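Local coordinates for protein putative PLP-dependent aminotransferase (Bacillus cereus ATCC 10987, PDB 3JU7) that probably acts as a pyridoxal phosphate-dependent transaminase of the DegT/DnrJ/EryC1/StrS aminotransferase family, at residues Glu147-Glu152 with Asp178-Ile183; Val130-Pro135 with Pro157-Ala162; Arg53-Thr58 with Lys204-Ile209; Ser141-Glu146 with Met173-Asp178. All coordinates share one frame; numbering follows the deposited sequence.

Interaction 1: Glu147-Glu152 with Asp178-Ile183; sequences EYEELE and DFSGMI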
loop_
_atom_site.group_PDB
_atom_site.type_symbol
_atom_site.label_atom_id
_atom_site.label_comp_id
_atom_site.label_asym_id
_atom_site.label_seq_id
_atom_site.Cartn_x
_atom_site.Cartn_y
_atom_site.Cartn_z
ATOM N N GLU A 147 -28.331 12.431 -1.436
ATOM C CA GLU A 147 -28.302 12.694 -2.864
ATOM C C GLU A 147 -27.314 11.775 -3.563
ATOM O O GLU A 147 -27.506 11.419 -4.723
ATOM C CB GLU A 147 -27.947 14.166 -3.143
ATOM C CG GLU A 147 -28.811 15.237 -2.388
ATOM C CD GLU A 147 -30.237 15.385 -2.925
ATOM O OE1 GLU A 147 -31.020 14.403 -2.843
ATOM O OE2 GLU A 147 -30.587 16.496 -3.405
ATOM N N TYR A 148 -26.264 11.378 -2.849
ATOM C CA TYR A 148 -25.254 10.454 -3.391
ATOM C C TYR A 148 -25.825 9.049 -3.481
ATOM O O TYR A 148 -25.537 8.283 -4.427
ATOM C CB TYR A 148 -23.959 10.509 -2.557
ATOM C CG TYR A 148 -23.224 11.831 -2.805
ATOM C CD1 TYR A 148 -22.592 12.084 -4.024
ATOM C CD2 TYR A 148 -23.211 12.836 -1.853
ATOM C CE1 TYR A 148 -21.947 13.311 -4.266
ATOM C CE2 TYR A 148 -22.572 14.066 -2.090
ATOM C CZ TYR A 148 -21.951 14.293 -3.273
ATOM O OH TYR A 148 -21.365 15.505 -3.496
ATOM N N GLU A 149 -26.664 8.721 -2.507
ATOM C CA GLU A 149 -27.373 7.465 -2.532
ATOM C C GLU A 149 -28.290 7.486 -3.755
ATOM O O GLU A 149 -28.472 6.455 -4.431
ATOM C CB GLU A 149 -28.147 7.282 -1.226
ATOM C CG GLU A 149 -28.958 6.024 -1.142
ATOM C CD GLU A 149 -28.140 4.779 -0.833
ATOM O OE1 GLU A 149 -26.953 4.872 -0.459
ATOM O OE2 GLU A 149 -28.719 3.679 -0.944
ATOM N N GLU A 150 -28.799 8.674 -4.087
ATOM C CA GLU A 150 -29.705 8.798 -5.211
ATOM C C GLU A 150 -28.989 8.514 -6.514
ATOM O O GLU A 150 -29.545 7.829 -7.403
ATOM C CB GLU A 150 -30.371 10.188 -5.255
ATOM C CG GLU A 150 -31.651 10.202 -6.039
ATOM C CD GLU A 150 -32.694 9.234 -5.448
ATOM O OE1 GLU A 150 -32.899 9.250 -4.204
ATOM O OE2 GLU A 150 -33.281 8.443 -6.231
ATOM N N LEU A 151 -27.761 9.036 -6.615
ATOM C CA LEU A 151 -26.887 8.805 -7.772
ATOM C C LEU A 151 -26.623 7.327 -7.936
ATOM O O LEU A 151 -26.686 6.793 -9.052
ATOM C CB LEU A 151 -25.557 9.571 -7.662
ATOM C CG LEU A 151 -25.538 11.070 -7.972
ATOM C CD1 LEU A 151 -24.117 11.654 -7.789
ATOM C CD2 LEU A 151 -26.098 11.360 -9.406
ATOM N N GLU A 152 -26.345 6.653 -6.830
ATOM C CA GLU A 152 -26.107 5.210 -6.895
ATOM C C GLU A 152 -27.355 4.524 -7.453
ATOM O O GLU A 152 -27.268 3.741 -8.376
ATOM C CB GLU A 152 -25.747 4.638 -5.518
ATOM C CG GLU A 152 -24.258 4.760 -5.140
ATOM C CD GLU A 152 -23.423 3.603 -5.641
ATOM O OE1 GLU A 152 -23.991 2.517 -5.850
ATOM O OE2 GLU A 152 -22.188 3.771 -5.818
ATOM N N ASP A 178 -25.174 2.471 6.116
ATOM C CA ASP A 178 -26.116 1.993 5.117
ATOM C C ASP A 178 -25.912 2.585 3.723
ATOM O O ASP A 178 -26.735 2.381 2.861
ATOM C CB ASP A 178 -27.586 2.211 5.563
ATOM C CG ASP A 178 -27.953 1.409 6.823
ATOM O OD1 ASP A 178 -27.190 0.510 7.201
ATOM O OD2 ASP A 178 -29.000 1.693 7.457
ATOM N N PHE A 179 -24.827 3.309 3.479
ATOM C CA PHE A 179 -24.613 3.865 2.146
ATOM C C PHE A 179 -24.376 2.735 1.128
ATOM O O PHE A 179 -23.610 1.771 1.387
ATOM C CB PHE A 179 -23.438 4.793 2.180
ATOM C CG PHE A 179 -23.173 5.520 0.889
ATOM C CD1 PHE A 179 -24.124 6.385 0.345
ATOM C CD2 PHE A 179 -21.946 5.404 0.278
ATOM C CE1 PHE A 179 -23.865 7.113 -0.813
ATOM C CE2 PHE A 179 -21.635 6.150 -0.876
ATOM C CZ PHE A 179 -22.598 6.992 -1.435
ATOM N N SER A 180 -25.034 2.858 -0.025
ATOM C CA SER A 180 -24.909 1.868 -1.083
ATOM C C SER A 180 -23.560 1.858 -1.757
ATOM O O SER A 180 -23.133 0.820 -2.225
ATOM C CB SER A 180 -25.942 2.130 -2.154
ATOM O OG SER A 180 -27.203 1.929 -1.597
ATOM N N GLY A 181 -22.931 3.026 -1.870
ATOM C CA GLY A 181 -21.610 3.115 -2.466
ATOM C C GLY A 181 -20.549 2.652 -1.492
ATOM O O GLY A 181 -20.799 1.806 -0.622
HETATM N N MSE A 182 -19.358 3.214 -1.637
HETATM C CA MSE A 182 -18.261 2.893 -0.737
HETATM C C MSE A 182 -17.789 4.145 -0.028
HETATM O O MSE A 182 -17.866 5.237 -0.590
HETATM C CB MSE A 182 -17.121 2.245 -1.506
HETATM C CG MSE A 182 -17.393 0.794 -1.670
HETATM SE SE MSE A 182 -16.228 -0.264 -2.741
HETATM C CE MSE A 182 -16.751 -1.883 -1.807
ATOM N N ILE A 183 -17.368 3.962 1.223
ATOM C CA ILE A 183 -16.765 5.020 2.030
ATOM C C ILE A 183 -15.345 4.593 2.415
ATOM O O ILE A 183 -15.127 3.485 2.909
ATOM C CB ILE A 183 -17.626 5.337 3.276
ATOM C CG1 ILE A 183 -19.106 5.451 2.823
ATOM C CG2 ILE A 183 -17.099 6.549 3.960
ATOM C CD1 ILE A 183 -19.952 6.467 3.440
#

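Interaction 2: Val130-Pro135 with Pro157-Ala162; sequences VAIVVP and PVVVDA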
loop_
_atom_site.group_PDB
_atom_site.type_symbol
_atom_site.label_atom_id
_atom_site.label_comp_id
_atom_site.label_asym_id
_atom_site.label_seq_id
_atom_site.Cartn_x
_atom_site.Cartn_y
_atom_site.Cartn_z
ATOM N N VAL A 130 -19.026 10.196 -17.614
ATOM C CA VAL A 130 -18.822 10.109 -16.176
ATOM C C VAL A 130 -18.497 8.665 -15.818
ATOM O O VAL A 130 -19.271 7.765 -16.134
ATOM C CB VAL A 130 -20.034 10.595 -15.402
ATOM C CG1 VAL A 130 -19.741 10.526 -13.949
ATOM C CG2 VAL A 130 -20.342 12.028 -15.818
ATOM N N ALA A 131 -17.327 8.434 -15.228
ATOM C CA ALA A 131 -16.971 7.096 -14.805
ATOM C C ALA A 131 -17.337 6.895 -13.344
ATOM O O ALA A 131 -17.669 5.775 -12.935
ATOM C CB ALA A 131 -15.490 6.829 -14.992
ATOM N N ILE A 132 -17.224 7.967 -12.567
ATOM C CA ILE A 132 -17.420 7.899 -11.116
ATOM C C ILE A 132 -17.514 9.293 -10.492
ATOM O O ILE A 132 -17.048 10.281 -11.057
ATOM C CB ILE A 132 -16.272 7.074 -10.459
ATOM C CG1 ILE A 132 -16.669 6.566 -9.063
ATOM C CG2 ILE A 132 -14.935 7.818 -10.539
ATOM C CD1 ILE A 132 -15.850 5.385 -8.606
ATOM N N VAL A 133 -18.152 9.354 -9.340
ATOM C CA VAL A 133 -18.249 10.555 -8.552
ATOM C C VAL A 133 -17.589 10.274 -7.199
ATOM O O VAL A 133 -17.891 9.268 -6.549
ATOM C CB VAL A 133 -19.740 10.975 -8.354
ATOM C CG1 VAL A 133 -19.846 12.077 -7.331
ATOM C CG2 VAL A 133 -20.388 11.368 -9.721
ATOM N N VAL A 134 -16.705 11.170 -6.772
ATOM C CA VAL A 134 -15.908 10.958 -5.567
ATOM C C VAL A 134 -15.979 12.225 -4.714
ATOM O O VAL A 134 -15.115 13.103 -4.812
ATOM C CB VAL A 134 -14.452 10.595 -5.940
ATOM C CG1 VAL A 134 -13.608 10.218 -4.692
ATOM C CG2 VAL A 134 -14.445 9.465 -6.969
ATOM N N PRO A 135 -17.024 12.338 -3.891
ATOM C CA PRO A 135 -17.082 13.489 -2.995
ATOM C C PRO A 135 -16.139 13.302 -1.812
ATOM O O PRO A 135 -15.761 12.154 -1.464
ATOM C CB PRO A 135 -18.548 13.508 -2.532
ATOM C CG PRO A 135 -18.978 12.110 -2.639
ATOM C CD PRO A 135 -18.192 11.452 -3.721
ATOM N N PRO A 157 -21.942 5.546 -9.964
ATOM C CA PRO A 157 -21.177 5.090 -8.812
ATOM C C PRO A 157 -20.532 6.211 -7.999
ATOM O O PRO A 157 -19.959 7.132 -8.553
ATOM C CB PRO A 157 -20.068 4.193 -9.434
ATOM C CG PRO A 157 -20.001 4.529 -10.820
ATOM C CD PRO A 157 -21.323 5.121 -11.233
ATOM N N VAL A 158 -20.605 6.081 -6.678
ATOM C CA VAL A 158 -20.043 7.051 -5.749
ATOM C C VAL A 158 -19.144 6.362 -4.734
ATOM O O VAL A 158 -19.516 5.350 -4.134
ATOM C CB VAL A 158 -21.137 7.736 -4.960
ATOM C CG1 VAL A 158 -20.507 8.685 -3.944
ATOM C CG2 VAL A 158 -22.175 8.374 -5.918
ATOM N N VAL A 159 -17.940 6.892 -4.592
ATOM C CA VAL A 159 -17.006 6.454 -3.597
ATOM C C VAL A 159 -16.678 7.725 -2.845
ATOM O O VAL A 159 -16.122 8.715 -3.420
ATOM C CB VAL A 159 -15.722 5.835 -4.194
ATOM C CG1 VAL A 159 -14.662 5.735 -3.105
ATOM C CG2 VAL A 159 -15.992 4.458 -4.853
ATOM N N VAL A 160 -17.002 7.695 -1.559
ATOM C CA VAL A 160 -16.855 8.879 -0.691
ATOM C C VAL A 160 -15.519 8.843 0.033
ATOM O O VAL A 160 -15.232 7.865 0.757
ATOM C CB VAL A 160 -17.975 8.929 0.354
ATOM C CG1 VAL A 160 -17.732 10.066 1.366
ATOM C CG2 VAL A 160 -19.347 9.039 -0.341
ATOM N N ASP A 161 -14.683 9.855 -0.227
ATOM C CA ASP A 161 -13.463 10.088 0.555
ATOM C C ASP A 161 -13.825 10.760 1.888
ATOM O O ASP A 161 -14.090 11.947 1.958
ATOM C CB ASP A 161 -12.466 10.948 -0.231
ATOM C CG ASP A 161 -11.126 11.120 0.477
ATOM O OD1 ASP A 161 -11.047 10.943 1.711
ATOM O OD2 ASP A 161 -10.136 11.484 -0.201
ATOM N N ALA A 162 -13.824 9.964 2.941
ATOM C CA ALA A 162 -14.066 10.405 4.294
ATOM C C ALA A 162 -12.804 10.099 5.101
ATOM O O ALA A 162 -12.887 9.676 6.247
ATOM C CB ALA A 162 -15.298 9.663 4.876
#

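Interaction 3: Arg53-Thr58 with Lys204-Ile209; sequences RGAVTT and KNEEDI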
loop_
_atom_site.group_PDB
_atom_site.type_symbol
_atom_site.label_atom_id
_atom_site.label_comp_id
_atom_site.label_asym_id
_atom_site.label_seq_id
_atom_site.Cartn_x
_atom_site.Cartn_y
_atom_site.Cartn_z
ATOM N N ARG A 53 -24.685 -3.794 10.106
ATOM C CA ARG A 53 -25.329 -3.710 8.827
ATOM C C ARG A 53 -24.276 -3.189 7.839
ATOM O O ARG A 53 -23.676 -2.115 8.054
ATOM C CB ARG A 53 -26.513 -2.746 8.872
ATOM C CG ARG A 53 -27.577 -3.072 9.874
ATOM C CD ARG A 53 -28.924 -2.432 9.467
ATOM N NE ARG A 53 -28.841 -0.973 9.373
ATOM C CZ ARG A 53 -28.923 -0.143 10.416
ATOM N NH1 ARG A 53 -29.077 -0.609 11.663
ATOM N NH2 ARG A 53 -28.846 1.166 10.222
ATOM N N GLY A 54 -24.099 -3.947 6.761
ATOM C CA GLY A 54 -23.042 -3.715 5.801
ATOM C C GLY A 54 -21.805 -4.539 6.161
ATOM O O GLY A 54 -21.877 -5.527 6.916
ATOM N N ALA A 55 -20.672 -4.109 5.623
ATOM C CA ALA A 55 -19.426 -4.819 5.772
ATOM C C ALA A 55 -18.274 -3.848 5.623
ATOM O O ALA A 55 -18.377 -2.821 4.927
ATOM C CB ALA A 55 -19.308 -5.930 4.726
ATOM N N VAL A 56 -17.154 -4.205 6.241
ATOM C CA VAL A 56 -15.954 -3.412 6.119
ATOM C C VAL A 56 -14.754 -4.276 5.712
ATOM O O VAL A 56 -14.709 -5.523 5.952
ATOM C CB VAL A 56 -15.596 -2.698 7.461
ATOM C CG1 VAL A 56 -16.722 -1.706 7.919
ATOM C CG2 VAL A 56 -15.286 -3.735 8.511
ATOM N N THR A 57 -13.757 -3.616 5.114
ATOM C CA THR A 57 -12.459 -4.249 5.012
ATOM C C THR A 57 -11.357 -3.269 5.373
ATOM O O THR A 57 -11.421 -2.083 5.013
ATOM C CB THR A 57 -12.206 -4.843 3.622
ATOM O OG1 THR A 57 -11.027 -5.644 3.707
ATOM C CG2 THR A 57 -12.041 -3.697 2.506
ATOM N N THR A 58 -10.342 -3.750 6.095
ATOM C CA THR A 58 -9.150 -2.922 6.327
ATOM C C THR A 58 -8.362 -2.837 5.020
ATOM O O THR A 58 -8.548 -3.674 4.142
ATOM C CB THR A 58 -8.274 -3.474 7.430
ATOM O OG1 THR A 58 -7.834 -4.794 7.078
ATOM C CG2 THR A 58 -9.049 -3.533 8.787
ATOM N N LYS A 204 -22.659 -0.737 2.497
ATOM C CA LYS A 204 -23.813 -1.547 2.797
ATOM C C LYS A 204 -23.760 -2.798 1.902
ATOM O O LYS A 204 -24.307 -3.847 2.261
ATOM C CB LYS A 204 -25.065 -0.734 2.570
ATOM C CG LYS A 204 -26.362 -1.486 2.786
ATOM C CD LYS A 204 -26.563 -1.887 4.213
ATOM C CE LYS A 204 -28.015 -2.338 4.432
ATOM N NZ LYS A 204 -28.432 -2.121 5.822
ATOM N N ASN A 205 -23.069 -2.690 0.758
ATOM C CA ASN A 205 -22.988 -3.793 -0.192
ATOM C C ASN A 205 -21.892 -4.785 0.173
ATOM O O ASN A 205 -20.712 -4.576 -0.116
ATOM C CB ASN A 205 -22.782 -3.249 -1.593
ATOM C CG ASN A 205 -22.928 -4.315 -2.653
ATOM O OD1 ASN A 205 -22.362 -5.422 -2.560
ATOM N ND2 ASN A 205 -23.663 -3.975 -3.698
ATOM N N GLU A 206 -22.295 -5.879 0.801
ATOM C CA GLU A 206 -21.363 -6.863 1.338
ATOM C C GLU A 206 -20.583 -7.558 0.251
ATOM O O GLU A 206 -19.379 -7.728 0.380
ATOM C CB GLU A 206 -22.112 -7.891 2.192
ATOM C CG GLU A 206 -22.790 -7.254 3.420
ATOM C CD GLU A 206 -23.514 -8.253 4.297
ATOM O OE1 GLU A 206 -23.104 -9.438 4.356
ATOM O OE2 GLU A 206 -24.508 -7.854 4.941
ATOM N N GLU A 207 -21.253 -7.940 -0.832
ATOM C CA GLU A 207 -20.571 -8.573 -1.961
ATOM C C GLU A 207 -19.456 -7.676 -2.500
ATOM O O GLU A 207 -18.359 -8.155 -2.753
ATOM C CB GLU A 207 -21.570 -8.889 -3.091
ATOM C CG GLU A 207 -22.613 -9.976 -2.771
ATOM N N ASP A 208 -19.700 -6.376 -2.654
ATOM C CA ASP A 208 -18.637 -5.467 -3.121
ATOM C C ASP A 208 -17.411 -5.465 -2.198
ATOM O O ASP A 208 -16.278 -5.473 -2.657
ATOM C CB ASP A 208 -19.153 -4.032 -3.250
ATOM C CG ASP A 208 -20.159 -3.853 -4.397
ATOM O OD1 ASP A 208 -20.268 -4.753 -5.272
ATOM O OD2 ASP A 208 -20.854 -2.808 -4.395
ATOM N N ILE A 209 -17.657 -5.450 -0.902
ATOM C CA ILE A 209 -16.592 -5.543 0.099
ATOM C C ILE A 209 -15.840 -6.858 -0.024
ATOM O O ILE A 209 -14.628 -6.859 0.051
ATOM C CB ILE A 209 -17.143 -5.378 1.542
ATOM C CG1 ILE A 209 -17.686 -3.942 1.704
ATOM C CG2 ILE A 209 -16.079 -5.731 2.615
ATOM C CD1 ILE A 209 -16.673 -2.873 1.710
HETATM O O HOH W 1 -25.613 -6.698 6.764
#

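Interaction 4: Ser141-Glu146 with Met173-Asp178; sequences SWMNLE and MHYGQD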
loop_
_atom_site.group_PDB
_atom_site.type_symbol
_atom_site.label_atom_id
_atom_site.label_comp_id
_atom_site.label_asym_id
_atom_site.label_seq_id
_atom_site.Cartn_x
_atom_site.Cartn_y
_atom_site.Cartn_z
ATOM N N SER A 141 -16.404 15.864 8.452
ATOM C CA SER A 141 -17.671 16.443 8.818
ATOM C C SER A 141 -18.801 15.623 8.258
ATOM O O SER A 141 -18.596 14.661 7.491
ATOM C CB SER A 141 -17.740 17.885 8.300
ATOM O OG SER A 141 -17.727 17.902 6.896
ATOM N N TRP A 142 -20.002 16.023 8.632
ATOM C CA TRP A 142 -21.175 15.281 8.278
ATOM C C TRP A 142 -21.772 15.773 6.976
ATOM O O TRP A 142 -22.721 16.543 6.967
ATOM C CB TRP A 142 -22.169 15.393 9.405
ATOM C CG TRP A 142 -23.228 14.411 9.368
ATOM C CD1 TRP A 142 -24.463 14.556 8.812
ATOM C CD2 TRP A 142 -23.199 13.121 9.982
ATOM N NE1 TRP A 142 -25.201 13.430 9.038
ATOM C CE2 TRP A 142 -24.454 12.526 9.745
ATOM C CE3 TRP A 142 -22.233 12.415 10.716
ATOM C CZ2 TRP A 142 -24.768 11.241 10.183
ATOM C CZ3 TRP A 142 -22.534 11.140 11.154
ATOM C CH2 TRP A 142 -23.801 10.554 10.883
HETATM N N MSE A 143 -21.176 15.329 5.876
HETATM C CA MSE A 143 -21.697 15.585 4.527
HETATM C C MSE A 143 -22.785 14.576 4.272
HETATM O O MSE A 143 -22.526 13.375 4.151
HETATM C CB MSE A 143 -20.610 15.429 3.491
HETATM C CG MSE A 143 -21.082 15.656 2.070
HETATM SE SE MSE A 143 -19.629 15.362 0.849
HETATM C CE MSE A 143 -19.483 13.409 0.940
ATOM N N ASN A 144 -24.017 15.058 4.208
ATOM C CA ASN A 144 -25.160 14.194 4.079
ATOM C C ASN A 144 -25.089 13.423 2.772
ATOM O O ASN A 144 -24.716 13.993 1.758
ATOM C CB ASN A 144 -26.448 15.006 4.123
ATOM C CG ASN A 144 -27.641 14.150 4.463
ATOM O OD1 ASN A 144 -28.191 13.427 3.600
ATOM N ND2 ASN A 144 -28.049 14.203 5.745
ATOM N N LEU A 145 -25.477 12.143 2.795
ATOM C CA LEU A 145 -25.297 11.250 1.640
ATOM C C LEU A 145 -26.581 10.873 0.893
ATOM O O LEU A 145 -26.518 10.050 -0.025
ATOM C CB LEU A 145 -24.556 9.968 2.072
ATOM C CG LEU A 145 -23.136 10.198 2.581
ATOM C CD1 LEU A 145 -22.535 8.905 3.078
ATOM C CD2 LEU A 145 -22.289 10.806 1.466
ATOM N N GLU A 146 -27.726 11.461 1.276
ATOM C CA GLU A 146 -29.005 11.217 0.593
ATOM C C GLU A 146 -28.919 11.353 -0.939
ATOM O O GLU A 146 -29.360 10.495 -1.647
ATOM C CB GLU A 146 -30.087 12.178 1.111
HETATM N N MSE A 173 -25.552 7.817 15.022
HETATM C CA MSE A 173 -25.279 7.036 13.837
HETATM C C MSE A 173 -23.883 7.371 13.363
HETATM O O MSE A 173 -23.485 8.542 13.384
HETATM C CB MSE A 173 -26.320 7.332 12.764
HETATM C CG MSE A 173 -25.831 7.212 11.331
HETATM SE SE MSE A 173 -27.316 7.332 10.119
HETATM C CE MSE A 173 -26.458 8.248 8.675
ATOM N N HIS A 174 -23.145 6.341 12.932
ATOM C CA HIS A 174 -21.812 6.545 12.410
ATOM C C HIS A 174 -21.902 7.071 10.976
ATOM O O HIS A 174 -22.748 6.642 10.199
ATOM C CB HIS A 174 -20.984 5.270 12.468
ATOM C CG HIS A 174 -19.550 5.477 12.089
ATOM N ND1 HIS A 174 -19.081 5.254 10.817
ATOM C CD2 HIS A 174 -18.491 5.915 12.807
ATOM C CE1 HIS A 174 -17.794 5.539 10.769
ATOM N NE2 HIS A 174 -17.413 5.942 11.966
ATOM N N TYR A 175 -21.014 7.993 10.637
ATOM C CA TYR A 175 -20.978 8.546 9.306
ATOM C C TYR A 175 -20.826 7.455 8.257
ATOM O O TYR A 175 -19.887 6.663 8.352
ATOM C CB TYR A 175 -19.809 9.514 9.147
ATOM C CG TYR A 175 -19.879 10.148 7.798
ATOM C CD1 TYR A 175 -20.766 11.181 7.568
ATOM C CD2 TYR A 175 -19.139 9.669 6.733
ATOM C CE1 TYR A 175 -20.895 11.753 6.348
ATOM C CE2 TYR A 175 -19.263 10.254 5.464
ATOM C CZ TYR A 175 -20.157 11.296 5.293
ATOM O OH TYR A 175 -20.338 11.917 4.076
ATOM N N GLY A 176 -21.747 7.451 7.284
ATOM C CA GLY A 176 -21.749 6.539 6.140
ATOM C C GLY A 176 -22.690 5.337 6.236
ATOM O O GLY A 176 -22.817 4.551 5.286
ATOM N N GLN A 177 -23.344 5.200 7.384
ATOM C CA GLN A 177 -24.171 4.024 7.690
ATOM C C GLN A 177 -25.131 3.734 6.544
ATOM O O GLN A 177 -25.794 4.659 6.044
ATOM C CB GLN A 177 -24.935 4.259 8.992
ATOM C CG GLN A 177 -25.879 3.098 9.447
ATOM C CD GLN A 177 -25.096 1.878 9.897
ATOM O OE1 GLN A 177 -24.296 1.967 10.836
ATOM N NE2 GLN A 177 -25.272 0.744 9.197
ATOM N N ASP A 178 -25.174 2.471 6.116
ATOM C CA ASP A 178 -26.116 1.993 5.117
ATOM C C ASP A 178 -25.912 2.585 3.723
ATOM O O ASP A 178 -26.735 2.381 2.861
ATOM C CB ASP A 178 -27.586 2.211 5.563
ATOM C CG ASP A 178 -27.953 1.409 6.823
ATOM O OD1 ASP A 178 -27.190 0.510 7.201
ATOM O OD2 ASP A 178 -29.000 1.693 7.457
#

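Interaction 1: Glu147-Glu152 with Asp178-Ile183
Helix residues Glu149 and Glu152 lie against the backbone turn at Ser180 and Gly181, with the CA atoms of Glu149 and Ser180 6.3 Å apart, just before that chain enters strand 182-186. Glu149 carries the polar part of the contact. Ser180 N donates to Glu149 OE1 at 2.8 Å with an N-H...O angle of 170°, and OE1 receives it on its syn lone pair. Ser180 OG also approaches Glu149 OE2, but at 2.4 Å the modelled separation is too short to be trusted in detail. If the hydroxyl contact is real, the two together would hold the carboxylate against rotation. The Glu149 chain leaves its backbone extended (chi1 178°) and then bends at chi2, which turns the carboxylate to the serine.

Phe179 packs beside this pair. Its CE1 lies on Tyr148 CB at 3.8 Å, and its CD1 is 3.3 Å from Glu149 OE1. Gly181 N sits over one face of the same ring, 3.3 Å above the plane and offset toward the rim. One turn further along the helix, Glu152 OE2 comes within 3.5 Å of Gly181 CA. That oxygen is held by a salt bridge to Lys73 and a hydrogen bond from Val158 N. The arrangement packs helix 146-153 beside the entry to a central strand, as helices flank the sheet in the α/β core of PLP-dependent aminotransferases.

Interaction 2: Val130-Pro135 with Pro157-Ala162
Pro135 and the valines Val158 and Val160 form the apolar centre of this contact. Pro135 CD packs on Val158 CG1 at 3.6 Å, and Pro135 CG meets Val160 CG2 at 3.9 Å. The proline crosses both valines at about a right angle. The two segments run roughly parallel, 36° apart end to end, and are joined by a single beta bridge, Val133 with Val158. Helix 146-153 connects them, which makes a beta-alpha-beta unit of the α/β aminotransferase core. Tyr148 and Leu151 of that helix pack on Val158.

Ile132 and Val159 lie together on the other face, where Ile70 and Ala69 of helix 62-73 reach them. Ile132 CD1 meets Val159 CG2 at 3.9 Å. A chi1 of -160° places CG1 of Ile132 beside its own carbonyl carbon and close to Pro157 O.

The backbones are tied by three hydrogen bonds. Val133 N donates to Pro157 O, and Val159 N donates to Val133 O at 3.1 Å. Val133 O also takes a CA-H...O contact from Val158. Val134 CA makes another to Val159 O at 3.1 Å.

At the polar edge, the Asp161 carboxylate leads away from the pair. Its OD2 is hydrogen-bonded to Thr91 and to N1 of the PLP-modified lysine at position 191, so this end of the strand reaches the cofactor. The backbone of the same aspartate closes the contact: Asp161 N donates to Pro135 O at 2.8 Å.

Interaction 3: Arg53-Thr58 with Lys204-Ile209
Ala55 and Ile209 mark this as a strand-on-helix packing contact at one side of the mixed sheet. Strand 55-59, outermost in that sheet within this chain, meets the start of helix 206-215. The pair belongs to the α/β core of the aminotransferase fold, where helices cover the sheet.

Ile209 supplies the apolar part. Its CG2 packs on Ala55 CB at 3.9 Å and lies close to Thr57 CB and to Val56 O. CG1 rests 3.5 Å from Ala55 O. With chi1 at -66°, CG2 and CG1 both come down on the strand backbone. Glu206 approaches from the first turn of the helix. Its CG touches Ala55 CB at 3.9 Å and its extended chain runs past Gly54.

Asn205 holds the N-cap. Its OD1 accepts from Asp208 N at 2.8 Å, with the donor 40° out of the amide carbonyl plane.

Gly54 has a positive phi of 93°, and its psi puts it in a conformation open mainly to glycine. At this end Arg53 and Lys204 cross obliquely. Lys204 NZ lies at the edge of the guanidinium, near its plane, 3.8 Å from Arg53 NE. Asp178 probably offsets the two charges: it makes a salt bridge with Arg53 and a long, weak ion pair with Lys204. Arg53 NH1 also bonds Gln51. A water lies between the segments. Its modelled approach to Glu206 OE2 is too short to be certain, but it accepts from Gly54 N at 3.1 Å.

Interaction 4: Ser141-Glu146 with Met173-Asp178
Trp142 and Tyr175 form a T-shaped (edge-to-face) aromatic pair. The edge of Tyr175 points at one face of the indole, with planes at 79° and the centroid of the indole six-membered ring 5.3 Å from that of Tyr175. Tyr175 CD1 stands over that face, offset toward the rim, 3.7 Å from Trp142 CE3. At the indole edge lie Met173 CG and Met173 O, the latter 3.2 Å from Trp142 CH2. Selenomethionine Met173 also brings its CE to Trp142 CZ2 at 3.8 Å. Ser141 O lies over a face of the tyrosine ring.

The contact joins two connecting regions of the α/β aminotransferase core. One leads into helix 146-153, and Asn144 OD1 caps its start by accepting from Glu146 N. The other leaves strand 173-174 through a type II beta turn from His174 to Gln177, with Gly176 at a positive phi of 100°. Leu145 packs against the tyrosine end of the pair: its CD1 reaches Gly176 CA, and its CD2 is 3.4 Å from Tyr175 OH.

Trp142 sits at the centre of an inverse gamma turn. With chi1 at -175° the Tyr175 side chain extends away from its own N, across to the facing loop. There Tyr175 OH donates to Met143 O at 2.6 Å, in the carbonyl plane and on a lone pair.

In the fold
Interactions 1, 2 and 4 form one connected region, and interaction 3 lies at its side. The centres of interactions 1 and 2 are about 9 Å apart, and those of 1 and 4 about 10 Å. Helix 146-153, which lies in interaction 1, connects the two segments of interaction 2; their strands 182-186 and 159-161 are sheet neighbours. Segments alternate along the chain between 1 and 2, 1 and 4, and 2 and 4. Interaction 3 joins residues far apart in sequence and spans the other three. Asp178, common to interactions 1 and 4, makes a salt bridge with Arg53 of interaction 3. Together the contacts tie helices and loops to the mixed sheet, one strand of which reaches the cofactor, and interaction 2 joins the parallel sheet to it.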